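Leucine-rich repeat protein (Bacteroides thetaiotaomicron, PDB 4ECN) is of unknown function but, as an extracellular leucine-rich repeat protein with DUF4458 domains, probably binds other proteins. Local coordinates at residues V496-C501 with D509-L514; E516-N521 with K549-Y554; I703-L708 with D734-K739. One frame throughout, in Å; residues are numbered along the deposited sequence.

Interaction 1: V496-C501 with D509-L514; sequences VELYNC and DFLYDL
Val496 overlaps three side chains of 509-514 with its two methyls. CG1 meets Leu511 CD2 at 3.8 Å and also comes up to the edge of the Phe510 ring, near the ring plane, with 4.0 Å to Phe510 CZ. CG2 turns the other way and meets Leu514 CD1 tip to tip at 3.8 Å. The split follows from the valine torsion: CG1 is anti to the backbone N (chi1 -180°), which leaves CG2 anti to the carbonyl carbon. Two residues on, and on the same side of strand 495-499, Leu498 sends out CD1, which lies 4.1 Å from Leu511 CD1 and equally far from Phe510 CE2. This is the usual hydrophobic interior of a leucine-rich repeat, where alternate residues of the strand point inward and the returning limb of the repeat supplies apolar side chains from across the core. That limb has helical backbone angles at 509-512. Phe510 and Leu511 point into the core from neighbouring positions, and Leu511 CG sits 4.2 Å above one face of the Phe510 ring, offset toward its rim. No hydrogen bond spans the contact, and all five touching residues are buried. Trp487 meets the Phe510 ring, while Leu520 of the next strand packs on Leu511.

Interaction 2: E516-N521 with K549-Y554; sequences ELQSLN and KIQIFY
Leu520 and Phe553 lie side by side and point the same way from paired strands; both have CG anti to the backbone N (chi1 -178° and -172°), and Leu520 CD2 meets Phe553 CE1 at 3.8 Å. On the other face of the sheet, Asn521 crosses Tyr554 with amide and ring planes 33° apart, its ND2 lying 3.6 Å from Tyr554 CD2. Gln518 and Gln551 run alongside each other, Gln518 OE1 being bonded to Arg384. Ahead of the strands, Leu517 CD2 touches Ile550 CD1, and Glu516 and Lys549, both bent at chi2 and Lys549 also at chi4, form a salt bridge, Glu516 OE2 to Lys549 NZ 3.6 Å. In the backbone ladder Leu520 N bonds Ile552 O and Tyr554 N bonds Leu520 O, both at 3.0 Å. Gln518 O is gripped twice, by Gln551 N at 2.7 Å and by Ile552 N at 3.0 Å. Strands 519-521 and 552-554 run parallel as neighbours in the mixed repeat sheet, their axes 4.8 Å apart at closest approach, and helix 530-542 connects them as a beta-alpha-beta unit. Its Trp537 meets Phe553, whereas Arg384 touches Ser519 and Ile552 on the face that carries Asn521 and Tyr554; the pair itself lies between strands 495-499 and 577-579.

Interaction 3: I703-L708 with D734-K739; sequences ILSNNL and DLRFNK
Ile703 sets its CG2 methyl against the side chain of Asp734, crossing it at the one parallel bridge of this pair. Leu704 then bonds through its backbone N to Asp734 O at 2.9 Å, and its side chain lies beside Leu735, both pointing the same way. Leu704 O accepts two amides that reach it from opposite faces of its carbonyl plane: Asn707 ND2 of its own turn at 3.1 Å and Asn738 ND2 of the next at 3.2 Å. Both bonds are nearly straight, each 171° at the hydrogen, and each runs almost in the donor's amide plane. Ser705 packs CB against the carboxylate of Asp734, which also holds Arg736: NE donates to the syn lone pair of OD1 at 3.1 Å, within the guanidinium plane. Asn706 gives its N to Arg736 O at 2.9 Å, and its amide lies beside Phe737, ND2 3.4 Å from Phe737 CB with amide and ring planes 15° apart. Positive phi at both residues marks equivalent places in successive turns. Asn707 N bonds Phe737 O at 3.1 Å, while its own ND2 also reaches Leu680 O of the preceding turn. Last, Leu708 runs alongside Lys739. The asparagines at equivalent places in successive turns form the asparagine ladder of leucine-rich repeats, continued by Asn763, whose ND2 bonds Leu735 O. The chemistry implies that buried carbonyls in these turns, beyond the short strands, are satisfied by asparagine amides that link one repeat to the next.

From the N terminus, interaction 1 comes first, closing a short loop in which the chain leaves strand 495-499 and folds back over its inner side after a seven-residue link between the two segments. Interaction 2 opens directly afterwards and closes around helix 530-542, joining two successive strands. The two touch: Leu498 N lies 2.9 Å from Asn521 O, a probable hydrogen bond, and Val496 CG2 packs 3.6 Å from Leu517 CD1. Interaction 3 closes a later loop that ties the turns after strands 701-703 and 732-734, in the second repeat sheet, with its centre about 39 Å from that of interaction 2. All three follow in series, with neither nesting nor crossing.

Interaction 1: V496-C501 with D509-L514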
# COMPACT_ATOMS: atom_id res chain seq x y z
N VAL A 496 5.48 3.49 -12.96
CA VAL A 496 4.40 2.50 -13.19
C VAL A 496 4.57 1.36 -12.22
O VAL A 496 5.70 0.92 -12.01
CB VAL A 496 4.30 1.96 -14.64
CG1 VAL A 496 3.17 0.95 -14.78
CG2 VAL A 496 4.15 3.09 -15.66
N GLU A 497 3.46 0.90 -11.63
CA GLU A 497 3.39 -0.26 -10.75
C GLU A 497 2.30 -1.20 -11.23
O GLU A 497 1.15 -0.78 -11.43
CB GLU A 497 3.18 0.12 -9.28
CG GLU A 497 3.05 -1.07 -8.33
CD GLU A 497 3.16 -0.72 -6.85
OE1 GLU A 497 4.26 -0.29 -6.42
OE2 GLU A 497 2.16 -0.92 -6.12
N LEU A 498 2.68 -2.46 -11.43
CA LEU A 498 1.86 -3.61 -11.79
C LEU A 498 2.20 -4.71 -10.81
O LEU A 498 2.83 -5.69 -11.16
CB LEU A 498 2.09 -4.01 -13.25
CG LEU A 498 1.18 -3.38 -14.28
CD1 LEU A 498 1.70 -3.64 -15.65
CD2 LEU A 498 -0.23 -3.92 -14.18
N TYR A 499 1.83 -4.51 -9.56
CA TYR A 499 2.14 -5.38 -8.43
C TYR A 499 1.06 -6.41 -8.19
O TYR A 499 -0.12 -6.09 -8.19
CB TYR A 499 2.33 -4.52 -7.16
CG TYR A 499 2.68 -5.30 -5.92
CD1 TYR A 499 3.97 -5.77 -5.71
CD2 TYR A 499 1.73 -5.56 -4.94
CE1 TYR A 499 4.29 -6.53 -4.59
CE2 TYR A 499 2.05 -6.28 -3.79
CZ TYR A 499 3.34 -6.76 -3.61
OH TYR A 499 3.68 -7.50 -2.50
N ASN A 500 1.47 -7.65 -7.95
CA ASN A 500 0.62 -8.76 -7.55
C ASN A 500 -0.72 -8.82 -8.33
O ASN A 500 -1.78 -8.67 -7.72
CB ASN A 500 0.33 -8.64 -6.03
CG ASN A 500 -0.41 -9.79 -5.40
OD1 ASN A 500 -0.24 -10.97 -5.76
ND2 ASN A 500 -1.27 -9.45 -4.45
N CYS A 501 -0.66 -9.05 -9.66
CA CYS A 501 -1.82 -9.24 -10.56
C CYS A 501 -1.77 -10.73 -11.03
O CYS A 501 -0.97 -11.15 -11.90
CB CYS A 501 -1.84 -8.23 -11.70
SG CYS A 501 -2.08 -6.50 -11.15
N ASP A 509 1.24 -4.62 -23.17
CA ASP A 509 1.92 -3.91 -24.25
C ASP A 509 2.14 -2.42 -24.00
O ASP A 509 3.11 -1.87 -24.55
CB ASP A 509 1.13 -4.04 -25.56
CG ASP A 509 1.74 -5.04 -26.53
OD1 ASP A 509 1.89 -6.23 -26.15
OD2 ASP A 509 2.06 -4.63 -27.68
N PHE A 510 1.29 -1.76 -23.17
CA PHE A 510 1.37 -0.32 -22.95
C PHE A 510 2.76 0.09 -22.37
O PHE A 510 3.23 1.18 -22.71
CB PHE A 510 0.23 0.17 -22.05
CG PHE A 510 0.44 0.08 -20.56
CD1 PHE A 510 1.02 1.13 -19.86
CD2 PHE A 510 -0.01 -1.01 -19.84
CE1 PHE A 510 1.23 1.05 -18.49
CE2 PHE A 510 0.19 -1.09 -18.46
CZ PHE A 510 0.81 -0.06 -17.79
N LEU A 511 3.42 -0.79 -21.58
CA LEU A 511 4.73 -0.52 -20.97
C LEU A 511 5.83 -0.24 -21.99
O LEU A 511 6.69 0.61 -21.74
CB LEU A 511 5.20 -1.71 -20.12
CG LEU A 511 4.42 -1.99 -18.86
CD1 LEU A 511 4.83 -3.32 -18.27
CD2 LEU A 511 4.56 -0.84 -17.87
N TYR A 512 5.81 -0.96 -23.11
CA TYR A 512 6.83 -0.89 -24.14
C TYR A 512 6.65 0.33 -25.06
O TYR A 512 7.57 0.68 -25.80
CB TYR A 512 6.78 -2.19 -24.97
CG TYR A 512 6.92 -3.44 -24.12
CD1 TYR A 512 8.16 -3.87 -23.67
CD2 TYR A 512 5.80 -4.21 -23.80
CE1 TYR A 512 8.29 -5.02 -22.89
CE2 TYR A 512 5.92 -5.37 -23.03
CZ TYR A 512 7.17 -5.77 -22.58
OH TYR A 512 7.30 -6.92 -21.82
N ASP A 513 5.49 1.00 -24.96
CA ASP A 513 5.16 2.17 -25.78
C ASP A 513 5.28 3.47 -24.98
O ASP A 513 5.02 4.55 -25.52
CB ASP A 513 3.75 2.02 -26.37
CG ASP A 513 3.53 0.78 -27.22
OD1 ASP A 513 4.54 0.17 -27.68
OD2 ASP A 513 2.35 0.41 -27.45
N LEU A 514 5.73 3.38 -23.72
CA LEU A 514 5.90 4.55 -22.86
C LEU A 514 7.21 5.21 -23.21
O LEU A 514 8.24 4.53 -23.30
CB LEU A 514 5.81 4.20 -21.36
CG LEU A 514 4.39 3.85 -20.84
CD1 LEU A 514 4.43 3.31 -19.44
CD2 LEU A 514 3.43 5.04 -20.92

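Interaction 2: E516-N521 with K549-Y554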
# COMPACT_ATOMS: atom_id res chain seq x y z
N GLU A 516 9.03 7.84 -21.54
CA GLU A 516 9.94 8.23 -20.46
C GLU A 516 9.79 7.40 -19.17
O GLU A 516 9.91 7.95 -18.08
CB GLU A 516 9.69 9.71 -20.14
CG GLU A 516 9.99 10.65 -21.30
CD GLU A 516 11.42 10.70 -21.79
OE1 GLU A 516 12.35 10.49 -20.98
OE2 GLU A 516 11.62 10.99 -23.00
N LEU A 517 9.62 6.08 -19.29
CA LEU A 517 9.51 5.21 -18.12
C LEU A 517 10.87 5.13 -17.41
O LEU A 517 11.90 4.99 -18.06
CB LEU A 517 9.00 3.81 -18.55
CG LEU A 517 8.72 2.75 -17.47
CD1 LEU A 517 7.65 3.20 -16.49
CD2 LEU A 517 8.31 1.41 -18.09
N GLN A 518 10.86 5.26 -16.08
CA GLN A 518 12.06 5.28 -15.26
C GLN A 518 12.02 4.26 -14.13
O GLN A 518 13.06 3.70 -13.80
CB GLN A 518 12.24 6.67 -14.63
CG GLN A 518 12.59 7.77 -15.62
CD GLN A 518 12.72 9.09 -14.91
OE1 GLN A 518 12.58 9.20 -13.69
NE2 GLN A 518 13.01 10.12 -15.66
N SER A 519 10.85 4.10 -13.49
CA SER A 519 10.62 3.21 -12.36
C SER A 519 9.49 2.25 -12.69
O SER A 519 8.39 2.69 -13.03
CB SER A 519 10.31 4.02 -11.12
OG SER A 519 9.81 3.22 -10.06
N LEU A 520 9.75 0.94 -12.56
CA LEU A 520 8.79 -0.12 -12.84
C LEU A 520 8.85 -1.19 -11.76
O LEU A 520 9.94 -1.64 -11.38
CB LEU A 520 9.08 -0.74 -14.23
CG LEU A 520 8.16 -1.85 -14.73
CD1 LEU A 520 6.81 -1.31 -15.09
CD2 LEU A 520 8.77 -2.54 -15.92
N ASN A 521 7.66 -1.59 -11.25
CA ASN A 521 7.48 -2.62 -10.23
C ASN A 521 6.55 -3.67 -10.76
O ASN A 521 5.37 -3.36 -10.98
CB ASN A 521 6.93 -2.01 -8.94
CG ASN A 521 6.94 -2.93 -7.75
OD1 ASN A 521 6.56 -4.10 -7.82
ND2 ASN A 521 7.32 -2.40 -6.61
N LYS A 549 16.18 3.87 -20.62
CA LYS A 549 15.53 4.86 -19.72
C LYS A 549 15.24 4.34 -18.29
O LYS A 549 15.15 5.16 -17.36
CB LYS A 549 14.19 5.34 -20.32
CG LYS A 549 14.31 6.21 -21.55
CD LYS A 549 14.50 7.69 -21.26
CE LYS A 549 14.75 8.47 -22.53
NZ LYS A 549 13.76 8.16 -23.59
N ILE A 550 15.01 3.00 -18.13
CA ILE A 550 14.71 2.34 -16.86
C ILE A 550 15.86 2.59 -15.90
O ILE A 550 17.03 2.43 -16.29
CB ILE A 550 14.41 0.80 -17.00
CG1 ILE A 550 13.34 0.48 -18.08
CG2 ILE A 550 14.08 0.11 -15.64
CD1 ILE A 550 11.89 0.73 -17.72
N GLN A 551 15.52 3.02 -14.67
CA GLN A 551 16.41 3.34 -13.56
C GLN A 551 16.16 2.41 -12.36
O GLN A 551 17.11 1.99 -11.69
CB GLN A 551 16.21 4.81 -13.13
CG GLN A 551 16.68 5.85 -14.16
CD GLN A 551 16.30 7.27 -13.82
OE1 GLN A 551 16.11 7.65 -12.65
NE2 GLN A 551 16.16 8.10 -14.84
N ILE A 552 14.87 2.10 -12.09
CA ILE A 552 14.44 1.24 -10.98
C ILE A 552 13.64 0.08 -11.54
O ILE A 552 12.64 0.28 -12.23
CB ILE A 552 13.62 2.04 -9.94
CG1 ILE A 552 14.47 3.18 -9.33
CG2 ILE A 552 13.01 1.14 -8.87
CD1 ILE A 552 13.69 4.29 -8.81
N PHE A 553 14.06 -1.13 -11.21
CA PHE A 553 13.33 -2.30 -11.65
C PHE A 553 13.14 -3.27 -10.45
O PHE A 553 14.10 -3.84 -9.94
CB PHE A 553 14.05 -2.95 -12.83
CG PHE A 553 13.30 -4.07 -13.52
CD1 PHE A 553 11.93 -3.98 -13.73
CD2 PHE A 553 13.97 -5.16 -14.04
CE1 PHE A 553 11.24 -5.00 -14.37
CE2 PHE A 553 13.29 -6.18 -14.70
CZ PHE A 553 11.92 -6.10 -14.86
N TYR A 554 11.88 -3.38 -9.97
CA TYR A 554 11.44 -4.31 -8.94
C TYR A 554 10.76 -5.48 -9.60
O TYR A 554 9.71 -5.29 -10.21
CB TYR A 554 10.48 -3.66 -7.94
CG TYR A 554 11.02 -2.58 -7.04
CD1 TYR A 554 11.79 -2.90 -5.92
CD2 TYR A 554 10.63 -1.25 -7.20
CE1 TYR A 554 12.22 -1.92 -5.02
CE2 TYR A 554 11.05 -0.26 -6.30
CZ TYR A 554 11.86 -0.60 -5.23
OH TYR A 554 12.27 0.35 -4.34

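Interaction 3: I703-L708 with D734-K739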
# COMPACT_ATOMS: atom_id res chain seq x y z
N ILE A 703 30.61 -10.95 10.30
CA ILE A 703 29.68 -11.94 10.85
C ILE A 703 30.00 -13.28 10.17
O ILE A 703 29.72 -13.47 8.99
CB ILE A 703 28.17 -11.51 10.72
CG1 ILE A 703 27.97 -10.05 11.16
CG2 ILE A 703 27.28 -12.44 11.54
CD1 ILE A 703 26.61 -9.50 10.94
N LEU A 704 30.68 -14.17 10.93
CA LEU A 704 31.11 -15.49 10.46
C LEU A 704 30.50 -16.64 11.27
O LEU A 704 31.09 -17.72 11.32
CB LEU A 704 32.64 -15.60 10.53
CG LEU A 704 33.42 -14.84 9.46
CD1 LEU A 704 34.86 -14.60 9.90
CD2 LEU A 704 33.32 -15.52 8.09
N SER A 705 29.28 -16.42 11.85
CA SER A 705 28.63 -17.44 12.65
C SER A 705 28.09 -18.54 11.75
O SER A 705 27.86 -18.29 10.58
CB SER A 705 27.52 -16.85 13.52
OG SER A 705 26.35 -16.45 12.82
N ASN A 706 27.94 -19.76 12.28
CA ASN A 706 27.40 -20.93 11.59
C ASN A 706 28.26 -21.26 10.37
O ASN A 706 27.83 -21.13 9.23
CB ASN A 706 25.94 -20.77 11.22
CG ASN A 706 25.06 -20.58 12.42
OD1 ASN A 706 24.86 -19.45 12.91
ND2 ASN A 706 24.50 -21.68 12.91
N ASN A 707 29.50 -21.66 10.66
CA ASN A 707 30.50 -22.07 9.69
C ASN A 707 31.27 -23.25 10.25
O ASN A 707 30.89 -23.78 11.31
CB ASN A 707 31.40 -20.91 9.28
CG ASN A 707 30.74 -20.09 8.20
OD1 ASN A 707 30.57 -20.54 7.07
ND2 ASN A 707 30.33 -18.87 8.53
N LEU A 708 32.29 -23.73 9.50
CA LEU A 708 32.99 -24.98 9.80
C LEU A 708 34.46 -24.81 10.22
O LEU A 708 35.24 -25.75 10.06
CB LEU A 708 32.94 -25.84 8.53
CG LEU A 708 31.55 -26.22 8.02
CD1 LEU A 708 31.62 -26.76 6.62
CD2 LEU A 708 30.85 -27.19 8.96
N ASP A 734 31.53 -11.98 15.17
CA ASP A 734 30.56 -13.03 15.54
C ASP A 734 31.04 -14.38 14.98
O ASP A 734 31.02 -14.61 13.77
CB ASP A 734 29.13 -12.69 15.08
CG ASP A 734 28.03 -13.57 15.66
OD1 ASP A 734 28.36 -14.48 16.46
OD2 ASP A 734 26.86 -13.37 15.30
N LEU A 735 31.54 -15.24 15.86
CA LEU A 735 32.10 -16.52 15.46
C LEU A 735 31.37 -17.67 16.10
O LEU A 735 31.87 -18.79 16.06
CB LEU A 735 33.60 -16.58 15.81
CG LEU A 735 34.54 -15.85 14.81
CD1 LEU A 735 35.85 -15.59 15.43
CD2 LEU A 735 34.73 -16.65 13.54
N ARG A 736 30.13 -17.44 16.57
CA ARG A 736 29.28 -18.50 17.14
C ARG A 736 28.99 -19.60 16.18
O ARG A 736 28.90 -19.35 14.98
CB ARG A 736 27.93 -17.95 17.58
CG ARG A 736 27.90 -17.12 18.83
CD ARG A 736 26.48 -16.68 19.00
NE ARG A 736 26.01 -16.02 17.79
CZ ARG A 736 24.79 -16.14 17.29
NH1 ARG A 736 23.88 -16.89 17.91
NH2 ARG A 736 24.45 -15.49 16.18
N PHE A 737 28.76 -20.82 16.69
CA PHE A 737 28.40 -22.00 15.91
C PHE A 737 29.46 -22.30 14.85
O PHE A 737 29.20 -22.31 13.66
CB PHE A 737 27.01 -21.86 15.26
CG PHE A 737 25.92 -21.74 16.29
CD1 PHE A 737 25.43 -22.87 16.94
CD2 PHE A 737 25.40 -20.50 16.64
CE1 PHE A 737 24.43 -22.75 17.91
CE2 PHE A 737 24.39 -20.39 17.60
CZ PHE A 737 23.92 -21.52 18.24
N ASN A 738 30.66 -22.57 15.33
CA ASN A 738 31.79 -23.07 14.56
C ASN A 738 32.30 -24.27 15.32
O ASN A 738 31.59 -24.82 16.17
CB ASN A 738 32.86 -22.00 14.30
CG ASN A 738 32.54 -21.06 13.17
OD1 ASN A 738 32.99 -21.25 12.05
ND2 ASN A 738 31.74 -20.04 13.45
N LYS A 739 33.54 -24.68 15.06
CA LYS A 739 34.13 -25.83 15.74
C LYS A 739 35.52 -25.43 16.28
O LYS A 739 36.39 -26.28 16.43
CB LYS A 739 34.20 -27.01 14.75
CG LYS A 739 32.85 -27.59 14.34
CD LYS A 739 33.04 -28.58 13.18
CE LYS A 739 31.79 -29.30 12.73
NZ LYS A 739 32.06 -30.20 11.57